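PDB 3BDK: D-mannonate dehydratase from Streptococcus suis, which probably catalyses the dehydration of D-mannonate to 2-dehydro-3-deoxy-D-gluconate, using manganese or ferrous iron. Local coordinates for residues 199-210 with 243-252; 233-241 with 260-268. One frame throughout, in Å; residues are numbered along the deposited sequence.

Contact 1 of 2, residues 199-210 with 243-252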
ATOM      1  N   GLU A 199      10.810  37.317   5.203  1.00 42.53           N
ATOM      2  CA  GLU A 199      11.685  37.519   6.333  1.00 43.28           C
ATOM      3  C   GLU A 199      10.976  38.306   7.437  1.00 43.76           C
ATOM      4  O   GLU A 199      11.046  37.946   8.612  1.00 43.77           O
ATOM      5  CB  GLU A 199      12.942  38.232   5.889  1.00 43.49           C
ATOM      6  CG  GLU A 199      14.092  38.042   6.866  1.00 44.80           C
ATOM      7  CD  GLU A 199      15.194  39.030   6.637  1.00 46.83           C
ATOM      8  OE1 GLU A 199      15.369  39.442   5.463  1.00 45.98           O
ATOM      9  OE2 GLU A 199      15.862  39.405   7.631  1.00 47.49           O
ATOM     10  N   TYR A 200      10.277  39.363   7.036  1.00 44.27           N
ATOM     11  CA  TYR A 200       9.474  40.167   7.932  1.00 45.28           C
ATOM     12  C   TYR A 200       8.463  39.307   8.677  1.00 45.68           C
ATOM     13  O   TYR A 200       8.315  39.420   9.899  1.00 45.89           O
ATOM     14  CB  TYR A 200       8.734  41.229   7.131  1.00 45.96           C
ATOM     15  CG  TYR A 200       7.982  42.252   7.966  1.00 46.88           C
ATOM     16  CD1 TYR A 200       8.627  43.397   8.452  1.00 47.83           C
ATOM     17  CD2 TYR A 200       6.627  42.088   8.247  1.00 46.39           C
ATOM     18  CE1 TYR A 200       7.942  44.346   9.201  1.00 48.61           C
ATOM     19  CE2 TYR A 200       5.929  43.026   8.996  1.00 47.97           C
ATOM     20  CZ  TYR A 200       6.589  44.159   9.468  1.00 48.22           C
ATOM     21  OH  TYR A 200       5.900  45.096  10.212  1.00 47.28           O
ATOM     22  N   PHE A 201       7.769  38.462   7.918  1.00 45.97           N
ATOM     23  CA  PHE A 201       6.775  37.514   8.442  1.00 46.11           C
ATOM     24  C   PHE A 201       7.397  36.495   9.403  1.00 45.79           C
ATOM     25  O   PHE A 201       6.853  36.236  10.465  1.00 45.42           O
ATOM     26  CB  PHE A 201       6.083  36.814   7.260  1.00 46.15           C
ATOM     27  CG  PHE A 201       5.117  35.728   7.649  1.00 46.61           C
ATOM     28  CD1 PHE A 201       5.450  34.388   7.460  1.00 46.67           C
ATOM     29  CD2 PHE A 201       3.853  36.042   8.147  1.00 46.77           C
ATOM     30  CE1 PHE A 201       4.560  33.381   7.790  1.00 47.16           C
ATOM     31  CE2 PHE A 201       2.945  35.038   8.472  1.00 47.07           C
ATOM     32  CZ  PHE A 201       3.300  33.705   8.303  1.00 47.34           C
ATOM     33  N   ILE A 202       8.542  35.943   9.019  1.00 45.97           N
ATOM     34  CA  ILE A 202       9.230  34.929   9.806  1.00 46.47           C
ATOM     35  C   ILE A 202       9.673  35.493  11.155  1.00 47.11           C
ATOM     36  O   ILE A 202       9.258  34.995  12.203  1.00 47.11           O
ATOM     37  CB  ILE A 202      10.425  34.302   9.026  1.00 46.06           C
ATOM     38  CG1 ILE A 202       9.929  33.365   7.915  1.00 46.78           C
ATOM     39  CG2 ILE A 202      11.371  33.562   9.941  1.00 46.00           C
ATOM     40  CD1 ILE A 202       8.951  32.251   8.352  1.00 47.89           C
ATOM     41  N   LYS A 203      10.482  36.549  11.147  1.00 48.10           N
ATOM     42  CA  LYS A 203      11.019  37.030  12.419  1.00 49.04           C
ATOM     43  C   LYS A 203       9.920  37.563  13.309  1.00 48.79           C
ATOM     44  O   LYS A 203      10.087  37.618  14.515  1.00 49.17           O
ATOM     45  CB  LYS A 203      12.218  37.990  12.274  1.00 49.09           C
ATOM     46  CG  LYS A 203      12.022  39.182  11.345  1.00 50.06           C
ATOM     47  CD  LYS A 203      13.305  40.020  11.204  1.00 49.90           C
ATOM     48  CE  LYS A 203      14.451  39.176  10.689  1.00 52.13           C
ATOM     49  NZ  LYS A 203      13.955  38.181   9.690  1.00 52.93           N
ATOM     50  N   ALA A 204       8.791  37.910  12.703  1.00 48.87           N
ATOM     51  CA  ALA A 204       7.584  38.262  13.438  1.00 49.48           C
ATOM     52  C   ALA A 204       7.001  37.077  14.236  1.00 50.27           C
ATOM     53  O   ALA A 204       6.732  37.212  15.442  1.00 50.29           O
ATOM     54  CB  ALA A 204       6.524  38.837  12.491  1.00 48.87           C
ATOM     55  N   ILE A 205       6.830  35.929  13.566  1.00 50.79           N
ATOM     56  CA  ILE A 205       6.030  34.819  14.099  1.00 51.51           C
ATOM     57  C   ILE A 205       6.792  33.728  14.851  1.00 52.23           C
ATOM     58  O   ILE A 205       6.191  32.963  15.606  1.00 52.73           O
ATOM     59  CB  ILE A 205       5.130  34.139  13.009  1.00 51.45           C
ATOM     60  CG1 ILE A 205       5.966  33.321  12.017  1.00 51.39           C
ATOM     61  CG2 ILE A 205       4.251  35.166  12.306  1.00 51.43           C
ATOM     62  CD1 ILE A 205       5.157  32.318  11.226  1.00 51.45           C
ATOM     63  N   LEU A 206       8.099  33.648  14.656  1.00 52.85           N
ATOM     64  CA  LEU A 206       8.851  32.546  15.229  1.00 53.33           C
ATOM     65  C   LEU A 206       8.913  32.507  16.762  1.00 53.74           C
ATOM     66  O   LEU A 206       8.553  31.491  17.351  1.00 53.71           O
ATOM     67  CB  LEU A 206      10.221  32.404  14.567  1.00 53.20           C
ATOM     68  CG  LEU A 206      10.293  31.354  13.442  1.00 54.27           C
ATOM     69  CD1 LEU A 206      10.690  29.970  13.970  1.00 54.64           C
ATOM     70  CD2 LEU A 206       9.007  31.265  12.624  1.00 53.08           C
ATOM     71  N   PRO A 207       9.328  33.609  17.420  1.00 54.37           N
ATOM     72  CA  PRO A 207       9.295  33.569  18.887  1.00 54.53           C
ATOM     73  C   PRO A 207       7.891  33.215  19.399  1.00 54.78           C
ATOM     74  O   PRO A 207       7.768  32.438  20.335  1.00 54.88           O
ATOM     75  CB  PRO A 207       9.656  35.006  19.282  1.00 54.68           C
ATOM     76  CG  PRO A 207       9.364  35.831  18.051  1.00 54.56           C
ATOM     77  CD  PRO A 207       9.784  34.921  16.934  1.00 54.33           C
ATOM     78  N   THR A 208       6.852  33.770  18.768  1.00 54.95           N
ATOM     79  CA  THR A 208       5.458  33.414  19.050  1.00 55.25           C
ATOM     80  C   THR A 208       5.256  31.905  18.981  1.00 55.57           C
ATOM     81  O   THR A 208       4.488  31.349  19.752  1.00 55.78           O
ATOM     82  CB  THR A 208       4.480  34.100  18.042  1.00 55.57           C
ATOM     83  OG1 THR A 208       4.784  35.503  17.929  1.00 55.93           O
ATOM     84  CG2 THR A 208       3.015  33.923  18.453  1.00 55.10           C
ATOM     85  N   ALA A 209       5.965  31.251  18.061  1.00 56.12           N
ATOM     86  CA  ALA A 209       5.826  29.811  17.809  1.00 56.09           C
ATOM     87  C   ALA A 209       6.718  28.981  18.699  1.00 56.21           C
ATOM     88  O   ALA A 209       6.343  27.886  19.094  1.00 56.84           O
ATOM     89  CB  ALA A 209       6.107  29.490  16.345  1.00 56.24           C
ATOM     90  N   GLU A 210       7.908  29.479  19.006  1.00 56.25           N
ATOM     91  CA  GLU A 210       8.725  28.849  20.037  1.00 56.23           C
ATOM     92  C   GLU A 210       8.047  29.040  21.400  1.00 56.61           C
ATOM     93  O   GLU A 210       8.213  28.214  22.308  1.00 56.88           O
ATOM     94  CB  GLU A 210      10.133  29.430  20.053  1.00 56.13           C
ATOM     95  CG  GLU A 210      10.973  29.080  18.830  1.00 55.40           C
ATOM     96  CD  GLU A 210      12.156  30.022  18.651  1.00 55.25           C
ATOM     97  OE1 GLU A 210      13.315  29.531  18.641  1.00 53.29           O
ATOM     98  OE2 GLU A 210      11.921  31.253  18.540  1.00 54.33           O
ATOM     99  N   PHE A 243      16.221  29.978   3.514  1.00 40.02           N
ATOM    100  CA  PHE A 243      14.988  30.067   4.295  1.00 40.58           C
ATOM    101  C   PHE A 243      15.253  29.675   5.733  1.00 41.23           C
ATOM    102  O   PHE A 243      14.798  30.332   6.681  1.00 41.49           O
ATOM    103  CB  PHE A 243      13.882  29.181   3.752  1.00 40.54           C
ATOM    104  CG  PHE A 243      12.666  29.165   4.637  1.00 40.63           C
ATOM    105  CD1 PHE A 243      11.690  30.149   4.507  1.00 40.10           C
ATOM    106  CD2 PHE A 243      12.518  28.195   5.623  1.00 39.29           C
ATOM    107  CE1 PHE A 243      10.579  30.153   5.328  1.00 40.83           C
ATOM    108  CE2 PHE A 243      11.425  28.196   6.451  1.00 39.54           C
ATOM    109  CZ  PHE A 243      10.446  29.173   6.307  1.00 40.90           C
ATOM    110  N   LEU A 244      15.986  28.582   5.883  1.00 41.46           N
ATOM    111  CA  LEU A 244      16.446  28.181   7.175  1.00 41.55           C
ATOM    112  C   LEU A 244      17.084  29.413   7.830  1.00 42.01           C
ATOM    113  O   LEU A 244      16.671  29.807   8.926  1.00 42.26           O
ATOM    114  CB  LEU A 244      17.374  26.962   7.056  1.00 41.18           C
ATOM    115  CG  LEU A 244      16.709  25.561   7.196  1.00 41.91           C
ATOM    116  CD1 LEU A 244      15.193  25.511   6.913  1.00 40.09           C
ATOM    117  CD2 LEU A 244      17.420  24.426   6.419  1.00 41.25           C
ATOM    118  N   ASN A 245      17.996  30.075   7.114  1.00 41.84           N
ATOM    119  CA  ASN A 245      18.813  31.139   7.706  1.00 42.02           C
ATOM    120  C   ASN A 245      18.093  32.421   8.111  1.00 42.24           C
ATOM    121  O   ASN A 245      18.659  33.228   8.843  1.00 42.25           O
ATOM    122  CB  ASN A 245      20.037  31.433   6.844  1.00 41.48           C
ATOM    123  CG  ASN A 245      20.969  30.232   6.734  1.00 42.04           C
ATOM    124  OD1 ASN A 245      20.800  29.214   7.421  1.00 42.92           O
ATOM    125  ND2 ASN A 245      21.961  30.343   5.865  1.00 42.08           N
ATOM    126  N   LEU A 246      16.848  32.593   7.668  1.00 42.73           N
ATOM    127  CA  LEU A 246      16.003  33.722   8.109  1.00 43.55           C
ATOM    128  C   LEU A 246      15.785  33.760   9.626  1.00 44.15           C
ATOM    129  O   LEU A 246      15.373  34.785  10.187  1.00 44.19           O
ATOM    130  CB  LEU A 246      14.635  33.688   7.417  1.00 43.32           C
ATOM    131  CG  LEU A 246      14.532  33.770   5.893  1.00 43.51           C
ATOM    132  CD1 LEU A 246      13.137  33.391   5.423  1.00 41.30           C
ATOM    133  CD2 LEU A 246      14.905  35.161   5.396  1.00 42.09           C
ATOM    134  N   TYR A 247      16.071  32.637  10.277  1.00 44.94           N
ATOM    135  CA  TYR A 247      15.805  32.439  11.692  1.00 45.84           C
ATOM    136  C   TYR A 247      16.309  31.043  12.029  1.00 46.27           C
ATOM    137  O   TYR A 247      15.525  30.088  12.079  1.00 45.87           O
ATOM    138  CB  TYR A 247      14.306  32.536  11.953  1.00 46.06           C
ATOM    139  CG  TYR A 247      13.922  32.783  13.386  1.00 46.70           C
ATOM    140  CD1 TYR A 247      13.769  31.724  14.280  1.00 47.20           C
ATOM    141  CD2 TYR A 247      13.678  34.077  13.844  1.00 47.13           C
ATOM    142  CE1 TYR A 247      13.400  31.954  15.610  1.00 47.04           C
ATOM    143  CE2 TYR A 247      13.314  34.316  15.169  1.00 46.97           C
ATOM    144  CZ  TYR A 247      13.181  33.252  16.044  1.00 46.26           C
ATOM    145  OH  TYR A 247      12.820  33.494  17.338  1.00 46.55           O
ATOM    146  N   ASP A 248      17.625  30.933  12.228  1.00 46.79           N
ATOM    147  CA  ASP A 248      18.288  29.651  12.467  1.00 47.38           C
ATOM    148  C   ASP A 248      17.826  29.005  13.776  1.00 47.59           C
ATOM    149  O   ASP A 248      18.520  29.040  14.802  1.00 47.50           O
ATOM    150  CB  ASP A 248      19.808  29.812  12.450  1.00 47.57           C
ATOM    151  CG  ASP A 248      20.525  28.486  12.542  1.00 48.71           C
ATOM    152  OD1 ASP A 248      20.614  27.785  11.521  1.00 50.88           O
ATOM    153  OD2 ASP A 248      20.990  28.123  13.639  1.00 49.83           O
ATOM    154  N   SER A 249      16.639  28.414  13.716  1.00 47.90           N
ATOM    155  CA  SER A 249      15.999  27.797  14.870  1.00 48.05           C
ATOM    156  C   SER A 249      15.239  26.558  14.418  1.00 48.16           C
ATOM    157  O   SER A 249      14.507  26.583  13.420  1.00 48.32           O
ATOM    158  CB  SER A 249      15.046  28.781  15.541  1.00 48.25           C
ATOM    159  OG  SER A 249      14.162  28.129  16.435  1.00 48.46           O
ATOM    160  N   GLU A 250      15.404  25.473  15.166  1.00 47.79           N
ATOM    161  CA  GLU A 250      14.777  24.201  14.808  1.00 46.79           C
ATOM    162  C   GLU A 250      13.250  24.309  14.629  1.00 45.23           C
ATOM    163  O   GLU A 250      12.670  23.518  13.918  1.00 45.00           O
ATOM    164  CB  GLU A 250      15.281  23.071  15.735  1.00 47.32           C
ATOM    165  CG  GLU A 250      16.621  22.409  15.205  1.00 49.04           C
ATOM    166  CD  GLU A 250      17.848  22.340  16.191  1.00 52.68           C
ATOM    167  OE1 GLU A 250      18.146  23.331  16.916  1.00 53.26           O
ATOM    168  OE2 GLU A 250      18.565  21.298  16.180  1.00 52.36           O
ATOM    169  N   HIS A 251      12.633  25.338  15.206  1.00 44.14           N
ATOM    170  CA  HIS A 251      11.192  25.657  15.027  1.00 43.08           C
ATOM    171  C   HIS A 251      10.831  26.355  13.701  1.00 42.54           C
ATOM    172  O   HIS A 251       9.640  26.560  13.400  1.00 42.42           O
ATOM    173  CB  HIS A 251      10.722  26.542  16.187  1.00 43.00           C
ATOM    174  CG  HIS A 251      10.472  25.787  17.456  1.00 43.49           C
ATOM    175  ND1 HIS A 251      11.451  25.053  18.095  1.00 43.07           N
ATOM    176  CD2 HIS A 251       9.351  25.644  18.198  1.00 43.21           C
ATOM    177  CE1 HIS A 251      10.941  24.489  19.173  1.00 43.23           C
ATOM    178  NE2 HIS A 251       9.669  24.836  19.261  1.00 42.58           N
ATOM    179  N   ASN A 252      11.866  26.747  12.950  1.00 41.79           N
ATOM    180  CA  ASN A 252      11.772  27.327  11.609  1.00 41.39           C
ATOM    181  C   ASN A 252      12.192  26.261  10.620  1.00 41.11           C
ATOM    182  O   ASN A 252      13.387  26.051  10.397  1.00 41.08           O
ATOM    183  CB  ASN A 252      12.724  28.528  11.491  1.00 41.39           C
ATOM    184  CG  ASN A 252      12.569  29.298  10.188  1.00 40.92           C
ATOM    185  OD1 ASN A 252      11.450  29.605   9.757  1.00 41.14           O
ATOM    186  ND2 ASN A 252      13.700  29.631   9.561  1.00 39.12           N
TER
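Glu210, near the end of helix 191-210, takes two hydroxyls from the loop that follows helix 237-245, one on each carboxylate oxygen. Tyr247 OH donates to Glu210 OE2 at 2.7 Å, arriving on the syn side and 20° out of the carboxylate plane. Ser249 OG donates to Glu210 OE1, also at 2.7 Å, but from well above that plane, 56° out of it. Within the loop, Asn252 ND2 donates to Phe243 O at 3.2 Å, an internal brace between the start of strand 252-257 and the helix end; Leu246 N reaches the same oxygen from the opposite face of its plane.

Two CH-pi contacts flank the carboxylate. Leu206 CB sits over the middle of the Tyr247 ring, 3.4 Å from its centroid, and the two side chains run past each other in opposite directions. Tyr247 CG lies anti to the backbone N (chi1 -162°), which puts the ring over Leu206 CB and carries its hydroxyl on to Glu210, past Pro207 CD. The CG of Glu210 itself rests over one face of the His251 imidazole.

Apolar contacts continue toward helix 237-245. Ile202 spreads its branches: CG2 meets Tyr247 CB at 3.7 Å, CD1 reaches Phe243 CZ at 4.0 Å, and CG1 faces Leu246 CD1. Leu206 CD1 presses on Asn252 CB at 3.5 Å.

The contact joins helix 191-210 to the loop that leads from helix 237-245 into strand 252-257, on the outside of the TIM barrel. With both oxygens engaged, the carboxylate cannot turn freely about its CG-CD bond, and the two hydroxyls would be expected to favour an ionised Glu210.

Contact 2 of 2, residues 233-241 with 260-268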
ATOM      1  N   ILE A 233       9.832  31.599  -4.790  1.00 28.62           N
ATOM      2  CA  ILE A 233      11.136  31.558  -4.134  1.00 28.15           C
ATOM      3  C   ILE A 233      11.454  30.244  -3.417  1.00 29.09           C
ATOM      4  O   ILE A 233      12.634  29.893  -3.222  1.00 29.93           O
ATOM      5  CB  ILE A 233      11.392  32.790  -3.203  1.00 28.26           C
ATOM      6  CG1 ILE A 233      10.277  32.953  -2.151  1.00 27.73           C
ATOM      7  CG2 ILE A 233      11.606  34.056  -4.035  1.00 25.93           C
ATOM      8  CD1 ILE A 233      10.557  34.052  -1.128  1.00 27.55           C
ATOM      9  N   ILE A 234      10.432  29.503  -3.026  1.00 28.84           N
ATOM     10  CA  ILE A 234      10.700  28.258  -2.342  1.00 29.27           C
ATOM     11  C   ILE A 234      10.726  27.166  -3.387  1.00 29.41           C
ATOM     12  O   ILE A 234       9.761  26.433  -3.590  1.00 30.25           O
ATOM     13  CB  ILE A 234       9.741  28.013  -1.144  1.00 29.46           C
ATOM     14  CG1 ILE A 234       9.530  29.328  -0.373  1.00 30.27           C
ATOM     15  CG2 ILE A 234      10.343  27.008  -0.189  1.00 27.80           C
ATOM     16  CD1 ILE A 234      10.847  29.948   0.191  1.00 29.60           C
ATOM     17  N   THR A 235      11.869  27.070  -4.042  1.00 29.43           N
ATOM     18  CA  THR A 235      11.962  26.381  -5.311  1.00 29.22           C
ATOM     19  C   THR A 235      13.092  25.327  -5.395  1.00 29.71           C
ATOM     20  O   THR A 235      13.081  24.511  -6.313  1.00 29.74           O
ATOM     21  CB  THR A 235      12.085  27.440  -6.490  1.00 29.43           C
ATOM     22  OG1 THR A 235      13.263  28.231  -6.323  1.00 28.51           O
ATOM     23  CG2 THR A 235      10.878  28.377  -6.554  1.00 25.74           C
ATOM     24  N   GLY A 236      14.045  25.338  -4.448  1.00 29.83           N
ATOM     25  CA  GLY A 236      15.215  24.444  -4.485  1.00 30.34           C
ATOM     26  C   GLY A 236      16.226  24.547  -3.336  1.00 31.91           C
ATOM     27  O   GLY A 236      16.000  25.242  -2.337  1.00 31.54           O
ATOM     28  N   GLN A 237      17.360  23.856  -3.489  1.00 33.57           N
ATOM     29  CA  GLN A 237      18.390  23.759  -2.441  1.00 35.47           C
ATOM     30  C   GLN A 237      18.836  25.102  -1.881  1.00 36.66           C
ATOM     31  O   GLN A 237      18.925  25.253  -0.667  1.00 37.13           O
ATOM     32  CB  GLN A 237      19.614  22.976  -2.937  1.00 35.61           C
ATOM     33  CG  GLN A 237      20.777  22.857  -1.922  1.00 36.85           C
ATOM     34  CD  GLN A 237      20.365  22.287  -0.553  1.00 37.84           C
ATOM     35  OE1 GLN A 237      19.453  21.464  -0.447  1.00 37.88           O
ATOM     36  NE2 GLN A 237      21.047  22.731   0.498  1.00 37.80           N
ATOM     37  N   GLU A 238      19.121  26.061  -2.772  1.00 38.01           N
ATOM     38  CA  GLU A 238      19.454  27.445  -2.391  1.00 38.71           C
ATOM     39  C   GLU A 238      18.426  28.078  -1.494  1.00 38.54           C
ATOM     40  O   GLU A 238      18.761  28.619  -0.439  1.00 38.93           O
ATOM     41  CB  GLU A 238      19.559  28.332  -3.628  1.00 39.30           C
ATOM     42  CG  GLU A 238      20.935  28.818  -3.911  1.00 41.11           C
ATOM     43  CD  GLU A 238      21.854  27.694  -4.282  1.00 44.89           C
ATOM     44  OE1 GLU A 238      22.391  27.018  -3.360  1.00 45.66           O
ATOM     45  OE2 GLU A 238      22.026  27.499  -5.508  1.00 47.46           O
ATOM     46  N   ALA A 239      17.179  28.050  -1.959  1.00 38.18           N
ATOM     47  CA  ALA A 239      16.073  28.635  -1.243  1.00 38.12           C
ATOM     48  C   ALA A 239      16.058  28.058   0.169  1.00 37.91           C
ATOM     49  O   ALA A 239      16.005  28.798   1.149  1.00 38.11           O
ATOM     50  CB  ALA A 239      14.748  28.359  -1.981  1.00 37.65           C
ATOM     51  N   VAL A 240      16.136  26.735   0.255  1.00 37.39           N
ATOM     52  CA  VAL A 240      16.198  26.040   1.535  1.00 37.22           C
ATOM     53  C   VAL A 240      17.241  26.649   2.492  1.00 37.07           C
ATOM     54  O   VAL A 240      16.886  27.108   3.590  1.00 36.86           O
ATOM     55  CB  VAL A 240      16.416  24.496   1.354  1.00 36.81           C
ATOM     56  CG1 VAL A 240      16.779  23.824   2.675  1.00 35.88           C
ATOM     57  CG2 VAL A 240      15.171  23.879   0.790  1.00 36.26           C
ATOM     58  N   GLU A 241      18.508  26.663   2.075  1.00 36.65           N
ATOM     59  CA  GLU A 241      19.560  27.214   2.927  1.00 36.93           C
ATOM     60  C   GLU A 241      19.159  28.618   3.373  1.00 37.38           C
ATOM     61  O   GLU A 241      19.118  28.911   4.573  1.00 37.21           O
ATOM     62  CB  GLU A 241      20.920  27.206   2.219  1.00 36.91           C
ATOM     63  CG  GLU A 241      21.484  25.831   1.984  1.00 35.84           C
ATOM     64  CD  GLU A 241      22.899  25.856   1.469  1.00 36.48           C
ATOM     65  OE1 GLU A 241      23.710  26.628   2.039  1.00 36.64           O
ATOM     66  OE2 GLU A 241      23.206  25.090   0.507  1.00 35.22           O
ATOM     67  N   SER A 260       6.891  18.022  -4.929  1.00 26.37           N
ATOM     68  CA  SER A 260       6.882  19.409  -5.398  1.00 26.16           C
ATOM     69  C   SER A 260       8.249  19.756  -5.904  1.00 26.09           C
ATOM     70  O   SER A 260       8.387  20.260  -7.008  1.00 25.76           O
ATOM     71  CB  SER A 260       6.472  20.380  -4.290  1.00 26.28           C
ATOM     72  OG  SER A 260       5.048  20.464  -4.195  1.00 26.67           O
ATOM     73  N   TYR A 261       9.264  19.447  -5.104  1.00 26.34           N
ATOM     74  CA  TYR A 261      10.639  19.664  -5.502  1.00 26.60           C
ATOM     75  C   TYR A 261      11.087  18.858  -6.722  1.00 27.07           C
ATOM     76  O   TYR A 261      11.842  19.381  -7.540  1.00 27.51           O
ATOM     77  CB  TYR A 261      11.591  19.424  -4.341  1.00 26.66           C
ATOM     78  CG  TYR A 261      11.589  20.530  -3.314  1.00 27.41           C
ATOM     79  CD1 TYR A 261      11.390  20.254  -1.961  1.00 27.60           C
ATOM     80  CD2 TYR A 261      11.812  21.850  -3.687  1.00 27.39           C
ATOM     81  CE1 TYR A 261      11.402  21.266  -1.018  1.00 27.92           C
ATOM     82  CE2 TYR A 261      11.815  22.863  -2.758  1.00 28.18           C
ATOM     83  CZ  TYR A 261      11.604  22.572  -1.425  1.00 28.55           C
ATOM     84  OH  TYR A 261      11.595  23.601  -0.498  1.00 29.00           O
ATOM     85  N   ALA A 262      10.653  17.606  -6.868  1.00 26.99           N
ATOM     86  CA  ALA A 262      11.155  16.802  -8.009  1.00 27.20           C
ATOM     87  C   ALA A 262      10.488  17.136  -9.328  1.00 26.43           C
ATOM     88  O   ALA A 262      10.894  16.653 -10.377  1.00 25.47           O
ATOM     89  CB  ALA A 262      11.044  15.307  -7.742  1.00 27.54           C
ATOM     90  N   SER A 263       9.456  17.960  -9.254  1.00 27.23           N
ATOM     91  CA  SER A 263       8.716  18.422 -10.438  1.00 27.90           C
ATOM     92  C   SER A 263       9.613  19.252 -11.311  1.00 28.26           C
ATOM     93  O   SER A 263       9.397  19.336 -12.497  1.00 28.43           O
ATOM     94  CB  SER A 263       7.484  19.208 -10.017  1.00 27.86           C
ATOM     95  OG  SER A 263       6.649  18.350  -9.250  1.00 27.69           O
ATOM     96  N   ASP A 264      10.643  19.837 -10.706  1.00 29.19           N
ATOM     97  CA  ASP A 264      11.736  20.407 -11.460  1.00 30.14           C
ATOM     98  C   ASP A 264      12.966  19.479 -11.504  1.00 30.37           C
ATOM     99  O   ASP A 264      13.689  19.368 -10.521  1.00 30.41           O
ATOM    100  CB  ASP A 264      12.142  21.770 -10.888  1.00 30.30           C
ATOM    101  CG  ASP A 264      13.012  22.568 -11.853  1.00 30.49           C
ATOM    102  OD1 ASP A 264      14.001  22.017 -12.382  1.00 27.96           O
ATOM    103  OD2 ASP A 264      12.689  23.750 -12.099  1.00 33.55           O
ATOM    104  N   PRO A 265      13.240  18.866 -12.666  1.00 30.72           N
ATOM    105  CA  PRO A 265      14.420  17.999 -12.902  1.00 31.26           C
ATOM    106  C   PRO A 265      15.769  18.541 -12.383  1.00 31.81           C
ATOM    107  O   PRO A 265      16.692  17.777 -12.136  1.00 31.64           O
ATOM    108  CB  PRO A 265      14.489  17.931 -14.427  1.00 31.11           C
ATOM    109  CG  PRO A 265      13.044  18.058 -14.863  1.00 31.03           C
ATOM    110  CD  PRO A 265      12.405  19.007 -13.871  1.00 30.63           C
ATOM    111  N   LYS A 266      15.900  19.854 -12.247  1.00 32.54           N
ATOM    112  CA  LYS A 266      17.170  20.417 -11.866  1.00 33.18           C
ATOM    113  C   LYS A 266      17.406  20.100 -10.402  1.00 33.51           C
ATOM    114  O   LYS A 266      18.548  20.173  -9.929  1.00 34.36           O
ATOM    115  CB  LYS A 266      17.198  21.934 -12.073  1.00 33.86           C
ATOM    116  CG  LYS A 266      16.446  22.744 -10.970  1.00 35.56           C
ATOM    117  CD  LYS A 266      17.203  24.019 -10.509  1.00 36.87           C
ATOM    118  CE  LYS A 266      16.289  24.949  -9.673  1.00 36.10           C
ATOM    119  NZ  LYS A 266      16.050  24.530  -8.251  1.00 31.88           N
ATOM    120  N   ASN A 267      16.332  19.757  -9.688  1.00 32.65           N
ATOM    121  CA  ASN A 267      16.402  19.461  -8.259  1.00 31.93           C
ATOM    122  C   ASN A 267      16.771  18.012  -7.949  1.00 32.12           C
ATOM    123  O   ASN A 267      16.338  17.091  -8.658  1.00 32.39           O
ATOM    124  CB  ASN A 267      15.075  19.811  -7.584  1.00 31.50           C
ATOM    125  CG  ASN A 267      14.915  21.284  -7.374  1.00 30.20           C
ATOM    126  OD1 ASN A 267      15.893  22.006  -7.274  1.00 31.43           O
ATOM    127  ND2 ASN A 267      13.683  21.743  -7.297  1.00 30.21           N
ATOM    128  N   ASP A 268      17.560  17.822  -6.890  1.00 31.63           N
ATOM    129  CA  ASP A 268      17.928  16.499  -6.393  1.00 31.60           C
ATOM    130  C   ASP A 268      17.348  16.369  -4.964  1.00 32.09           C
ATOM    131  O   ASP A 268      17.993  16.753  -3.961  1.00 32.06           O
ATOM    132  CB  ASP A 268      19.456  16.311  -6.441  1.00 31.33           C
ATOM    133  CG  ASP A 268      19.935  14.996  -5.782  1.00 32.26           C
ATOM    134  OD1 ASP A 268      19.211  14.352  -4.990  1.00 30.93           O
ATOM    135  OD2 ASP A 268      21.083  14.605  -6.048  1.00 33.77           O
TER
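Tyr261 and Asn267 both carry CG anti to their own carbonyl carbon (chi1 -75° and -77°), and these torsions send the phenol ring and the carboxamide to the peptide between Thr235 and Gly236. Here two loops meet near the C-terminal end of the parallel strands of a xylose isomerase-like TIM barrel: one leads into helix 237-245, with Gly236 at its N-cap, and the other follows the short helix 258-262.

The carboxamide makes the polar link. Asn267 ND2 donates to Thr235 O at 3.0 Å, nearly straight at 163°, with the acceptor close to the amide plane. Its second bond goes to Tyr261 O, again 3.0 Å away and close to that plane, so the one nitrogen bridges the two loops and holds the amide flat between them. Asn267 OD1 accepts from Lys266 NZ, a bond that would favour this flip of the amide.

Next to the bond to Thr235 O, the Tyr261 ring turns an edge to the peptide: Thr235 C lies in the ring plane, 3.8 Å from Tyr261 CE2. The phenol oxygen, Tyr261 OH, meets two methyl groups, Ile234 CG2 at 3.6 Å and Val240 CG2 at 3.8 Å, with both side chains set at a slant to that of Tyr261. Pro220 also touches Tyr261, whose side chain is about 11 Å from the bound manganese ion and about 12 Å from the bound sugar. At that distance the ring is not a ligand contact but part of the surrounding packing.

The loop that presents Asn267 is shaped by an Asx turn inside a type I beta turn from Asp264 to Asn267: Asp264 OD1 takes the backbone N of Lys266 on its anti lone pair, at 2.9 Å.

From the N terminus the chain runs through helix 191-210, then strand 215-218, and reaches the loop and helix start of 233-241 before residues 243-252 turn back onto 199-210, closing the loop of contact 1. It continues along strand 252-257 into 260-268, which returns to 233-241 and closes contact 2. The segments alternate, so the two loops cross, neither enclosing the other. Helix 237-245 serves both: its start faces the loop after helix 258-262, and its end faces helix 191-210. With centres 20 Å apart, contact 1 ties helix 191-210 to the loop after helix 237-245, and contact 2 joins loops nearer the metal site.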